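Local coordinates for protein nitrite transporter NirC (Salmonella enterica subsp. enterica serovar Typhimurium, PDB 4FC4) that carries nitrite into and out of the cell across the cytoplasmic membrane, as a five-subunit ion channel of the formate/nitrite transporter family, at residues 7-12 with 167-172; 14-19 with 85-90; 144-149 with 203-208. All blocks are in the same frame, centred on the assembly; numbering follows the deposited sequence.

Contact 1 (7-12 with 167-172); sequences NKCAAN and AIWMAI
Cys9 and Ile172 meet where the N-terminal helix 3-22 passes the C-terminal end of helix 150-172. The axes of the two short segments come within 11.5 Å of each other at an angle of 109°, a wide spacing bridged mainly by Ile172 and by the ring of Trp169. The CB of Ile172 is directed at the N-terminal helix, and there the chain forks. The CG2 branch runs up to the aliphatic part of Lys8, where Ile172 CG2 lies 4.3 Å from Lys8 CD. The other branch, CG1, is set anti to the residue's own carbonyl carbon (chi1 -74°) and carries CD1 to the thiol, with Ile172 CD1 4.0 Å from Cys9 SG; this methyl also lies against the ring of Phe86. The same sulfur touches the indole of Trp169, whose CB starts away from helix 3-22 but whose six-membered ring reaches back, bringing Trp169 CZ3 to 4.2 Å from Cys9 SG. This sulfur-aromatic approach is oblique, Cys9 SG being 5.4 Å from the centroid of the Trp169 six-membered ring and 69° off its normal. The indole has further partners: it stacks with Tyr245, and its NE1 is hydrogen-bonded to the carbonyl oxygen of Ala75 of a neighbouring subunit, so the surface met by Cys9 belongs to a residue that also takes part in the pentamer interface. Lys8 NZ lies 4.1 Å from Ile172 O, and no hydrogen bond links the segments. Cohesion is therefore apolar and sulfur-aromatic at the buried centre, with the charged lysine at the exposed margin, so dispersion and exclusion of solvent probably hold helix 3-22 here.

Contact 2 (14-19 with 85-90); sequences ARIARL and MFLTLG
Ile16 reaches from helix 3-22 to Phe86 and Leu87 on helix 80-93, and the contact is entirely van der Waals between apolar side chains. The two branches of the isoleucine share the work: Ile16 CD1 lies 4.3 Å from Phe86 CB, while Ile16 CG2 is the same 4.3 Å from Leu87 CD2. CD1 stands obliquely to the phenyl ring, beside the root of that side chain. Leu87 begins pointing along the interface, and only at its far end, with CD1 anti to CA (chi2 -175°), does CD2 turn in to the isoleucine. Ile104 of helix 98-125 touches both Ile16 and Leu87, closing a small three-helix cluster.

Polar interactions lie to the flank. No hydrogen bond joins the two segments, but Arg15, the residue just before Ile16, forms a salt bridge through NH2 to Glu78 OE2, and the same nitrogen is hydrogen-bonded to Asn12 OD1. Within helix 80-93, Thr88 OG1 is taken up by the carbonyl oxygen of Thr84.

Apolar contact on one side of helix 3-22 implies that burial of aliphatic carbon probably supplies most of the adhesion, while Arg15 adds a directional bond to Glu78, in the loop just before helix 80-93.

Contact 3 (144-149 with 203-208); sequences AKTTAP and TLFALS
The side chains of Lys145 and Phe205 both leave the backbone with CG anti to the carbonyl carbon (chi1 -77° and -68°), and Leu204 takes the other course, its CG anti to the backbone N. These choices bring the lysine's methylene chain and the two hydrophobic groups of helix 198-209 together at the last turn of helix 137-147. Lys145 is extended through chi2 and chi3 and bends only at its end. Its CB meets the rim of the phenyl ring, near the ring plane, with Lys145 CB 3.9 Å from Phe205 CZ. Farther out, the chain crosses Leu204 at about a right angle, so that one methyl of the leucine serves two methylenes: Leu204 CD2 is 3.6 Å from Lys145 CD and 3.7 Å from Lys145 CE.

Thr146 fills the adjoining position. Its methyl approaches the ring obliquely, with Thr146 CG2 3.5 Å from Phe205 CE1, a close fit for carbon atoms. The hydroxyl belongs to its own helix, OG1 being hydrogen-bonded to the carbonyl oxygen of Leu143. Phe205 is further enclosed by Ile222, Asn225 and Leu226 of helix 219-248, and Asn225 ND2 is hydrogen-bonded to Lys145 O, which links helix 137-147 directly to helix 219-248. Within one subunit, helix 137-147 thus packs against both that helix and helix 198-209, which overlaps the end of the predicted membrane span 184-206.

The ammonium group stays out of this packing; NZ forms a salt bridge with Glu196, just ahead of helix 198-209. The lysine's carbon chain lies against leucine and phenylalanine, while its charge is paired with the Glu196 carboxylate, which would be expected to offset it in an otherwise apolar, partly buried setting.

Contacts 1 and 2 are neighbours, their centres about 10 Å apart, and both use the N-terminal helix 3-22, which meets helix 150-172 in one and helix 80-93 in the other. They touch directly: the ring of Phe86 lies against Asn12, Ile168 and Ile172. Along the chain, contact 2 is nested within the loop that contact 1 closes. Contact 3 has its centre about 30 Å from each of the others, and its segments alternate with those of contact 1. One cluster thus fixes the N-terminal helix against two helices of the channel subunit, and the other packs helices 137-147 and 198-209 together on the far side of the chain's centre.

Contact 1 (7-12 with 167-172)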
ATOM      1  N   ASN B   7      15.658 -10.407  24.776  1.00 51.51           N
ATOM      2  CA  ASN B   7      15.691  -9.559  25.991  1.00 52.66           C
ATOM      3  C   ASN B   7      14.532  -8.605  26.104  1.00 53.22           C
ATOM      4  O   ASN B   7      14.020  -8.428  27.195  1.00 57.72           O
ATOM      5  CB  ASN B   7      17.008  -8.819  26.164  1.00 53.07           C
ATOM      6  CG  ASN B   7      18.157  -9.760  26.478  1.00 56.70           C
ATOM      7  OD1 ASN B   7      19.295  -9.489  26.110  1.00 60.28           O
ATOM      8  ND2 ASN B   7      17.858 -10.890  27.121  1.00 55.44           N
ATOM      9  N   LYS B   8      14.112  -8.012  24.984  1.00 50.33           N
ATOM     10  CA  LYS B   8      12.862  -7.267  24.938  1.00 49.59           C
ATOM     11  C   LYS B   8      11.612  -8.065  25.347  1.00 48.96           C
ATOM     12  O   LYS B   8      10.788  -7.564  26.125  1.00 50.99           O
ATOM     13  CB  LYS B   8      12.678  -6.636  23.565  1.00 49.82           C
ATOM     14  CG  LYS B   8      13.315  -5.263  23.414  1.00 50.60           C
ATOM     15  CD  LYS B   8      14.016  -5.102  22.063  1.00 52.08           C
ATOM     16  CE  LYS B   8      13.614  -3.801  21.389  1.00 54.04           C
ATOM     17  NZ  LYS B   8      14.361  -3.740  20.109  1.00 57.70           N
ATOM     18  N   CYS B   9      11.480  -9.308  24.870  1.00 47.20           N
ATOM     19  CA  CYS B   9      10.359 -10.163  25.296  1.00 46.98           C
ATOM     20  C   CYS B   9      10.392 -10.503  26.771  1.00 49.41           C
ATOM     21  O   CYS B   9       9.373 -10.509  27.464  1.00 49.60           O
ATOM     22  CB  CYS B   9      10.375 -11.457  24.529  1.00 48.92           C
ATOM     23  SG  CYS B   9      10.058 -11.263  22.776  1.00 51.70           S
ATOM     24  N   ALA B  10      11.585 -10.824  27.219  1.00 51.13           N
ATOM     25  CA  ALA B  10      11.880 -11.049  28.597  1.00 56.66           C
ATOM     26  C   ALA B  10      11.634  -9.791  29.488  1.00 57.64           C
ATOM     27  O   ALA B  10      11.169  -9.929  30.617  1.00 58.82           O
ATOM     28  CB  ALA B  10      13.328 -11.538  28.715  1.00 60.67           C
ATOM     29  N   ALA B  11      11.944  -8.588  29.002  1.00 54.50           N
ATOM     30  CA  ALA B  11      11.660  -7.384  29.790  1.00 51.63           C
ATOM     31  C   ALA B  11      10.146  -7.203  29.771  1.00 50.06           C
ATOM     32  O   ALA B  11       9.546  -6.896  30.787  1.00 52.48           O
ATOM     33  CB  ALA B  11      12.369  -6.161  29.254  1.00 45.57           C
ATOM     34  N   ASN B  12       9.512  -7.465  28.641  1.00 47.24           N
ATOM     35  CA  ASN B  12       8.069  -7.384  28.601  1.00 46.09           C
ATOM     36  C   ASN B  12       7.369  -8.357  29.598  1.00 48.66           C
ATOM     37  O   ASN B  12       6.339  -8.052  30.216  1.00 50.29           O
ATOM     38  CB  ASN B  12       7.625  -7.635  27.193  1.00 44.49           C
ATOM     39  CG  ASN B  12       6.185  -7.249  26.960  1.00 45.98           C
ATOM     40  OD1 ASN B  12       5.708  -6.216  27.429  1.00 49.56           O
ATOM     41  ND2 ASN B  12       5.477  -8.088  26.242  1.00 44.70           N
ATOM     42  N   ALA B 167       4.034 -12.377  13.902  1.00 41.30           N
ATOM     43  CA  ALA B 167       3.715 -10.987  13.668  1.00 37.13           C
ATOM     44  C   ALA B 167       4.236 -10.166  14.852  1.00 38.45           C
ATOM     45  O   ALA B 167       4.860  -9.126  14.682  1.00 38.18           O
ATOM     46  CB  ALA B 167       2.214 -10.831  13.497  1.00 37.24           C
ATOM     47  N   ILE B 168       4.043 -10.672  16.062  1.00 39.24           N
ATOM     48  CA  ILE B 168       4.485  -9.925  17.242  1.00 38.42           C
ATOM     49  C   ILE B 168       5.993  -9.760  17.276  1.00 40.31           C
ATOM     50  O   ILE B 168       6.518  -8.657  17.513  1.00 44.29           O
ATOM     51  CB  ILE B 168       3.990 -10.606  18.515  1.00 37.79           C
ATOM     52  CG1 ILE B 168       2.443 -10.505  18.555  1.00 34.67           C
ATOM     53  CG2 ILE B 168       4.679  -9.973  19.678  1.00 37.27           C
ATOM     54  CD1 ILE B 168       1.811 -11.400  19.582  1.00 32.55           C
ATOM     55  N   TRP B 169       6.669 -10.869  16.985  1.00 41.89           N
ATOM     56  CA  TRP B 169       8.107 -10.973  16.830  1.00 41.80           C
ATOM     57  C   TRP B 169       8.633  -9.997  15.809  1.00 41.80           C
ATOM     58  O   TRP B 169       9.525  -9.178  16.117  1.00 43.06           O
ATOM     59  CB  TRP B 169       8.419 -12.392  16.387  1.00 42.31           C
ATOM     60  CG  TRP B 169       9.891 -12.747  16.303  1.00 42.36           C
ATOM     61  CD1 TRP B 169      10.665 -12.873  15.158  1.00 41.50           C
ATOM     62  CD2 TRP B 169      10.795 -13.056  17.418  1.00 43.14           C
ATOM     63  NE1 TRP B 169      11.958 -13.213  15.479  1.00 44.28           N
ATOM     64  CE2 TRP B 169      12.101 -13.338  16.818  1.00 45.64           C
ATOM     65  CE3 TRP B 169      10.657 -13.111  18.807  1.00 42.84           C
ATOM     66  CZ2 TRP B 169      13.215 -13.655  17.591  1.00 49.37           C
ATOM     67  CZ3 TRP B 169      11.773 -13.429  19.577  1.00 45.52           C
ATOM     68  CH2 TRP B 169      13.028 -13.699  18.990  1.00 49.12           C
ATOM     69  N   MET B 170       8.126 -10.093  14.579  1.00 40.77           N
ATOM     70  CA  MET B 170       8.597  -9.208  13.499  1.00 41.45           C
ATOM     71  C   MET B 170       8.344  -7.733  13.804  1.00 40.12           C
ATOM     72  O   MET B 170       9.137  -6.879  13.454  1.00 39.82           O
ATOM     73  CB  MET B 170       7.988  -9.591  12.160  1.00 39.12           C
ATOM     74  CG  MET B 170       8.412 -10.939  11.602  1.00 41.90           C
ATOM     75  SD  MET B 170       7.631 -11.163   9.994  1.00 47.12           S
ATOM     76  CE  MET B 170       8.783 -10.300   8.985  1.00 52.92           C
ATOM     77  N   ALA B 171       7.202  -7.447  14.433  1.00 42.47           N
ATOM     78  CA  ALA B 171       6.887  -6.084  14.893  1.00 39.87           C
ATOM     79  C   ALA B 171       7.918  -5.596  15.897  1.00 40.91           C
ATOM     80  O   ALA B 171       8.394  -4.466  15.780  1.00 44.41           O
ATOM     81  CB  ALA B 171       5.490  -6.017  15.479  1.00 32.84           C
ATOM     82  N   ILE B 172       8.334  -6.459  16.832  1.00 42.50           N
ATOM     83  CA  ILE B 172       9.371  -6.046  17.779  1.00 42.54           C
ATOM     84  C   ILE B 172      10.689  -5.699  17.095  1.00 47.63           C
ATOM     85  O   ILE B 172      11.394  -4.788  17.546  1.00 49.33           O
ATOM     86  CB  ILE B 172       9.584  -7.059  18.898  1.00 45.75           C
ATOM     87  CG1 ILE B 172       8.423  -6.978  19.873  1.00 44.03           C
ATOM     88  CG2 ILE B 172      10.871  -6.769  19.663  1.00 42.73           C
ATOM     89  CD1 ILE B 172       8.390  -8.135  20.844  1.00 48.97           C
TER

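Contact 2 (14-19 with 85-90)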
ATOM      1  N   ALA B  14       8.525  -9.492  32.515  1.00 52.97           N
ATOM      2  CA  ALA B  14       8.644  -8.861  33.863  1.00 58.15           C
ATOM      3  C   ALA B  14       7.666  -7.702  34.068  1.00 55.66           C
ATOM      4  O   ALA B  14       7.097  -7.546  35.150  1.00 62.18           O
ATOM      5  CB  ALA B  14      10.094  -8.445  34.225  1.00 55.66           C
ATOM      6  N   ARG B  15       7.446  -6.931  33.018  1.00 53.96           N
ATOM      7  CA  ARG B  15       6.492  -5.827  33.038  1.00 54.13           C
ATOM      8  C   ARG B  15       5.081  -6.326  33.194  1.00 52.07           C
ATOM      9  O   ARG B  15       4.324  -5.727  33.958  1.00 52.24           O
ATOM     10  CB  ARG B  15       6.577  -4.992  31.749  1.00 54.59           C
ATOM     11  CG  ARG B  15       5.786  -3.692  31.818  1.00 54.19           C
ATOM     12  CD  ARG B  15       5.473  -3.108  30.444  1.00 53.34           C
ATOM     13  NE  ARG B  15       4.962  -4.076  29.468  1.00 54.71           N
ATOM     14  CZ  ARG B  15       3.668  -4.417  29.309  1.00 58.32           C
ATOM     15  NH1 ARG B  15       2.725  -3.916  30.101  1.00 58.19           N
ATOM     16  NH2 ARG B  15       3.307  -5.303  28.383  1.00 47.92           N
ATOM     17  N   ILE B  16       4.734  -7.391  32.444  1.00 48.01           N
ATOM     18  CA  ILE B  16       3.433  -8.051  32.561  1.00 46.73           C
ATOM     19  C   ILE B  16       3.240  -8.571  33.998  1.00 50.50           C
ATOM     20  O   ILE B  16       2.224  -8.306  34.633  1.00 49.10           O
ATOM     21  CB  ILE B  16       3.295  -9.192  31.532  1.00 45.51           C
ATOM     22  CG1 ILE B  16       3.146  -8.645  30.105  1.00 40.76           C
ATOM     23  CG2 ILE B  16       2.121 -10.129  31.879  1.00 44.72           C
ATOM     24  CD1 ILE B  16       3.421  -9.698  29.047  1.00 37.72           C
ATOM     25  N   ALA B  17       4.255  -9.266  34.514  1.00 52.53           N
ATOM     26  CA  ALA B  17       4.282  -9.704  35.883  1.00 55.28           C
ATOM     27  C   ALA B  17       4.086  -8.573  36.867  1.00 60.82           C
ATOM     28  O   ALA B  17       3.359  -8.757  37.859  1.00 60.72           O
ATOM     29  CB  ALA B  17       5.580 -10.415  36.177  1.00 57.79           C
ATOM     30  N   ARG B  18       4.723  -7.414  36.622  1.00 62.37           N
ATOM     31  CA  ARG B  18       4.620  -6.291  37.596  1.00 62.82           C
ATOM     32  C   ARG B  18       3.209  -5.751  37.535  1.00 61.44           C
ATOM     33  O   ARG B  18       2.596  -5.459  38.577  1.00 62.23           O
ATOM     34  CB  ARG B  18       5.675  -5.170  37.405  1.00 59.18           C
ATOM     35  CG  ARG B  18       7.074  -5.552  37.903  1.00 60.82           C
ATOM     36  CD  ARG B  18       8.081  -4.404  37.888  1.00 62.17           C
ATOM     37  NE  ARG B  18       8.241  -3.885  36.536  1.00 61.07           N
ATOM     38  CZ  ARG B  18       9.098  -4.353  35.636  1.00 59.37           C
ATOM     39  NH1 ARG B  18       9.116  -3.815  34.449  1.00 58.89           N
ATOM     40  NH2 ARG B  18       9.942  -5.343  35.924  1.00 64.67           N
ATOM     41  N   LEU B  19       2.685  -5.691  36.312  1.00 56.13           N
ATOM     42  CA  LEU B  19       1.335  -5.224  36.092  1.00 53.53           C
ATOM     43  C   LEU B  19       0.314  -6.109  36.824  1.00 55.92           C
ATOM     44  O   LEU B  19      -0.544  -5.596  37.525  1.00 57.07           O
ATOM     45  CB  LEU B  19       1.034  -5.136  34.613  1.00 47.39           C
ATOM     46  CG  LEU B  19      -0.342  -4.593  34.223  1.00 46.89           C
ATOM     47  CD1 LEU B  19      -0.421  -3.170  34.708  1.00 47.29           C
ATOM     48  CD2 LEU B  19      -0.565  -4.659  32.701  1.00 44.17           C
ATOM     49  N   MET B  85       4.224 -16.711  24.256  1.00 46.20           N
ATOM     50  CA  MET B  85       5.629 -16.436  23.856  1.00 47.34           C
ATOM     51  C   MET B  85       6.420 -15.589  24.852  1.00 49.02           C
ATOM     52  O   MET B  85       7.523 -15.988  25.240  1.00 55.70           O
ATOM     53  CB  MET B  85       5.730 -15.792  22.476  1.00 49.15           C
ATOM     54  CG  MET B  85       7.147 -15.523  21.960  1.00 48.38           C
ATOM     55  SD  MET B  85       7.036 -14.793  20.281  1.00 46.58           S
ATOM     56  CE  MET B  85       6.576 -13.099  20.631  1.00 40.91           C
ATOM     57  N   PHE B  86       5.857 -14.461  25.289  1.00 45.70           N
ATOM     58  CA  PHE B  86       6.607 -13.483  26.076  1.00 47.77           C
ATOM     59  C   PHE B  86       7.071 -14.131  27.377  1.00 52.05           C
ATOM     60  O   PHE B  86       8.274 -14.062  27.789  1.00 52.91           O
ATOM     61  CB  PHE B  86       5.745 -12.224  26.390  1.00 47.80           C
ATOM     62  CG  PHE B  86       5.534 -11.278  25.213  1.00 46.59           C
ATOM     63  CD1 PHE B  86       6.615 -10.725  24.508  1.00 48.68           C
ATOM     64  CD2 PHE B  86       4.232 -10.906  24.820  1.00 46.77           C
ATOM     65  CE1 PHE B  86       6.403  -9.832  23.434  1.00 46.04           C
ATOM     66  CE2 PHE B  86       4.014 -10.024  23.749  1.00 42.87           C
ATOM     67  CZ  PHE B  86       5.093  -9.498  23.049  1.00 41.04           C
ATOM     68  N   LEU B  87       6.091 -14.754  28.035  1.00 52.61           N
ATOM     69  CA  LEU B  87       6.312 -15.363  29.325  1.00 55.20           C
ATOM     70  C   LEU B  87       7.292 -16.522  29.239  1.00 58.21           C
ATOM     71  O   LEU B  87       8.067 -16.734  30.155  1.00 62.90           O
ATOM     72  CB  LEU B  87       4.993 -15.762  29.964  1.00 54.11           C
ATOM     73  CG  LEU B  87       4.000 -14.605  30.148  1.00 53.46           C
ATOM     74  CD1 LEU B  87       2.790 -15.101  30.911  1.00 56.03           C
ATOM     75  CD2 LEU B  87       4.612 -13.448  30.925  1.00 55.10           C
ATOM     76  N   THR B  88       7.302 -17.227  28.115  1.00 58.42           N
ATOM     77  CA  THR B  88       8.205 -18.358  27.937  1.00 59.75           C
ATOM     78  C   THR B  88       9.645 -17.837  27.960  1.00 61.96           C
ATOM     79  O   THR B  88      10.490 -18.321  28.772  1.00 66.30           O
ATOM     80  CB  THR B  88       7.898 -19.110  26.614  1.00 59.36           C
ATOM     81  OG1 THR B  88       6.692 -19.873  26.794  1.00 59.91           O
ATOM     82  CG2 THR B  88       9.047 -20.036  26.216  1.00 57.24           C
ATOM     83  N   LEU B  89       9.898 -16.854  27.091  1.00 55.41           N
ATOM     84  CA  LEU B  89      11.179 -16.176  27.002  1.00 55.02           C
ATOM     85  C   LEU B  89      11.543 -15.563  28.339  1.00 56.60           C
ATOM     86  O   LEU B  89      12.711 -15.581  28.722  1.00 62.47           O
ATOM     87  CB  LEU B  89      11.184 -15.118  25.862  1.00 51.42           C
ATOM     88  CG  LEU B  89      11.134 -15.798  24.482  1.00 49.90           C
ATOM     89  CD1 LEU B  89      10.991 -14.831  23.322  1.00 47.58           C
ATOM     90  CD2 LEU B  89      12.390 -16.633  24.278  1.00 50.71           C
ATOM     91  N   GLY B  90      10.563 -15.023  29.059  1.00 55.75           N
ATOM     92  CA  GLY B  90      10.799 -14.506  30.432  1.00 56.57           C
ATOM     93  C   GLY B  90      11.294 -15.570  31.408  1.00 58.46           C
ATOM     94  O   GLY B  90      12.288 -15.347  32.138  1.00 57.70           O
TER

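Contact 3 (144-149 with 203-208)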
ATOM      1  N   ALA B 144     -19.471 -24.823  12.808  1.00 52.98           N
ATOM      2  CA  ALA B 144     -18.423 -25.681  12.231  1.00 52.83           C
ATOM      3  C   ALA B 144     -17.189 -25.711  13.158  1.00 50.36           C
ATOM      4  O   ALA B 144     -16.555 -26.765  13.343  1.00 52.16           O
ATOM      5  CB  ALA B 144     -18.080 -25.314  10.765  1.00 46.07           C
ATOM      6  N   LYS B 145     -16.890 -24.579  13.795  1.00 49.70           N
ATOM      7  CA  LYS B 145     -15.717 -24.527  14.681  1.00 49.51           C
ATOM      8  C   LYS B 145     -15.965 -25.370  15.921  1.00 53.76           C
ATOM      9  O   LYS B 145     -15.013 -25.938  16.457  1.00 54.59           O
ATOM     10  CB  LYS B 145     -15.343 -23.118  15.077  1.00 48.28           C
ATOM     11  CG  LYS B 145     -14.612 -22.313  14.005  1.00 48.93           C
ATOM     12  CD  LYS B 145     -14.705 -20.832  14.347  1.00 49.76           C
ATOM     13  CE  LYS B 145     -13.889 -19.945  13.430  1.00 42.45           C
ATOM     14  NZ  LYS B 145     -12.466 -20.275  13.545  1.00 41.88           N
ATOM     15  N   THR B 146     -17.233 -25.479  16.341  1.00 52.48           N
ATOM     16  CA  THR B 146     -17.520 -26.138  17.613  1.00 57.47           C
ATOM     17  C   THR B 146     -17.610 -27.647  17.536  1.00 58.61           C
ATOM     18  O   THR B 146     -17.418 -28.330  18.543  1.00 61.17           O
ATOM     19  CB  THR B 146     -18.840 -25.647  18.261  1.00 59.45           C
ATOM     20  OG1 THR B 146     -19.964 -26.026  17.434  1.00 60.88           O
ATOM     21  CG2 THR B 146     -18.806 -24.141  18.499  1.00 54.00           C
ATOM     22  N   THR B 147     -18.001 -28.168  16.373  1.00 58.91           N
ATOM     23  CA  THR B 147     -18.153 -29.637  16.211  1.00 58.43           C
ATOM     24  C   THR B 147     -16.911 -30.299  15.590  1.00 55.46           C
ATOM     25  O   THR B 147     -16.894 -31.504  15.467  1.00 58.86           O
ATOM     26  CB  THR B 147     -19.365 -30.017  15.340  1.00 57.97           C
ATOM     27  OG1 THR B 147     -19.141 -29.505  14.025  1.00 63.01           O
ATOM     28  CG2 THR B 147     -20.653 -29.412  15.898  1.00 58.75           C
ATOM     29  N   ALA B 148     -15.920 -29.502  15.178  1.00 51.56           N
ATOM     30  CA  ALA B 148     -14.635 -29.971  14.643  1.00 51.20           C
ATOM     31  C   ALA B 148     -13.838 -30.908  15.617  1.00 51.35           C
ATOM     32  O   ALA B 148     -13.870 -30.714  16.822  1.00 54.20           O
ATOM     33  CB  ALA B 148     -13.792 -28.752  14.190  1.00 44.23           C
ATOM     34  N   PRO B 149     -13.094 -31.915  15.107  1.00 52.17           N
ATOM     35  CA  PRO B 149     -12.304 -32.776  16.060  1.00 53.73           C
ATOM     36  C   PRO B 149     -11.202 -32.065  16.890  1.00 52.44           C
ATOM     37  O   PRO B 149     -10.555 -31.114  16.414  1.00 53.23           O
ATOM     38  CB  PRO B 149     -11.644 -33.818  15.114  1.00 53.62           C
ATOM     39  CG  PRO B 149     -12.494 -33.818  13.881  1.00 52.27           C
ATOM     40  CD  PRO B 149     -12.880 -32.352  13.707  1.00 51.69           C
ATOM     41  N   THR B 203     -14.930 -13.927  20.505  1.00 37.12           N
ATOM     42  CA  THR B 203     -15.890 -12.952  19.995  1.00 36.50           C
ATOM     43  C   THR B 203     -16.879 -13.657  19.037  1.00 38.73           C
ATOM     44  O   THR B 203     -18.091 -13.450  19.078  1.00 38.93           O
ATOM     45  CB  THR B 203     -15.215 -11.723  19.299  1.00 34.64           C
ATOM     46  OG1 THR B 203     -14.556 -10.894  20.273  1.00 34.46           O
ATOM     47  CG2 THR B 203     -16.280 -10.848  18.646  1.00 34.32           C
ATOM     48  N   LEU B 204     -16.369 -14.509  18.157  1.00 42.99           N
ATOM     49  CA  LEU B 204     -17.251 -15.147  17.193  1.00 42.21           C
ATOM     50  C   LEU B 204     -18.295 -15.938  17.964  1.00 45.57           C
ATOM     51  O   LEU B 204     -19.505 -15.869  17.649  1.00 47.86           O
ATOM     52  CB  LEU B 204     -16.479 -16.065  16.269  1.00 39.72           C
ATOM     53  CG  LEU B 204     -17.419 -16.704  15.266  1.00 40.81           C
ATOM     54  CD1 LEU B 204     -18.025 -15.677  14.301  1.00 41.22           C
ATOM     55  CD2 LEU B 204     -16.605 -17.781  14.583  1.00 38.36           C
ATOM     56  N   PHE B 205     -17.830 -16.683  18.973  1.00 44.84           N
ATOM     57  CA  PHE B 205     -18.732 -17.519  19.718  1.00 47.57           C
ATOM     58  C   PHE B 205     -19.794 -16.724  20.426  1.00 50.63           C
ATOM     59  O   PHE B 205     -20.931 -17.193  20.540  1.00 52.58           O
ATOM     60  CB  PHE B 205     -18.002 -18.468  20.656  1.00 49.27           C
ATOM     61  CG  PHE B 205     -17.208 -19.545  19.935  1.00 49.37           C
ATOM     62  CD1 PHE B 205     -17.702 -20.156  18.812  1.00 52.38           C
ATOM     63  CD2 PHE B 205     -15.948 -19.928  20.378  1.00 50.91           C
ATOM     64  CE1 PHE B 205     -16.965 -21.131  18.146  1.00 55.08           C
ATOM     65  CE2 PHE B 205     -15.210 -20.910  19.722  1.00 49.88           C
ATOM     66  CZ  PHE B 205     -15.719 -21.509  18.600  1.00 50.00           C
ATOM     67  N   ALA B 206     -19.459 -15.492  20.840  1.00 51.12           N
ATOM     68  CA  ALA B 206     -20.380 -14.703  21.658  1.00 48.98           C
ATOM     69  C   ALA B 206     -21.440 -14.095  20.708  1.00 48.47           C
ATOM     70  O   ALA B 206     -22.671 -14.121  20.984  1.00 49.71           O
ATOM     71  CB  ALA B 206     -19.623 -13.667  22.498  1.00 43.29           C
ATOM     72  N   LEU B 207     -20.967 -13.617  19.569  1.00 43.81           N
ATOM     73  CA  LEU B 207     -21.824 -13.114  18.505  1.00 44.60           C
ATOM     74  C   LEU B 207     -22.858 -14.145  18.031  1.00 48.12           C
ATOM     75  O   LEU B 207     -24.042 -13.842  17.916  1.00 51.71           O
ATOM     76  CB  LEU B 207     -20.948 -12.728  17.312  1.00 44.29           C
ATOM     77  CG  LEU B 207     -20.118 -11.455  17.427  1.00 41.03           C
ATOM     78  CD1 LEU B 207     -19.288 -11.340  16.167  1.00 44.75           C
ATOM     79  CD2 LEU B 207     -21.002 -10.215  17.665  1.00 42.46           C
ATOM     80  N   SER B 208     -22.427 -15.368  17.738  1.00 49.36           N
ATOM     81  CA  SER B 208     -23.398 -16.370  17.393  1.00 51.22           C
ATOM     82  C   SER B 208     -24.326 -16.663  18.585  1.00 54.54           C
ATOM     83  O   SER B 208     -25.559 -16.831  18.415  1.00 60.22           O
ATOM     84  CB  SER B 208     -22.746 -17.642  16.853  1.00 49.75           C
ATOM     85  OG  SER B 208     -23.782 -18.533  16.486  1.00 51.53           O
TER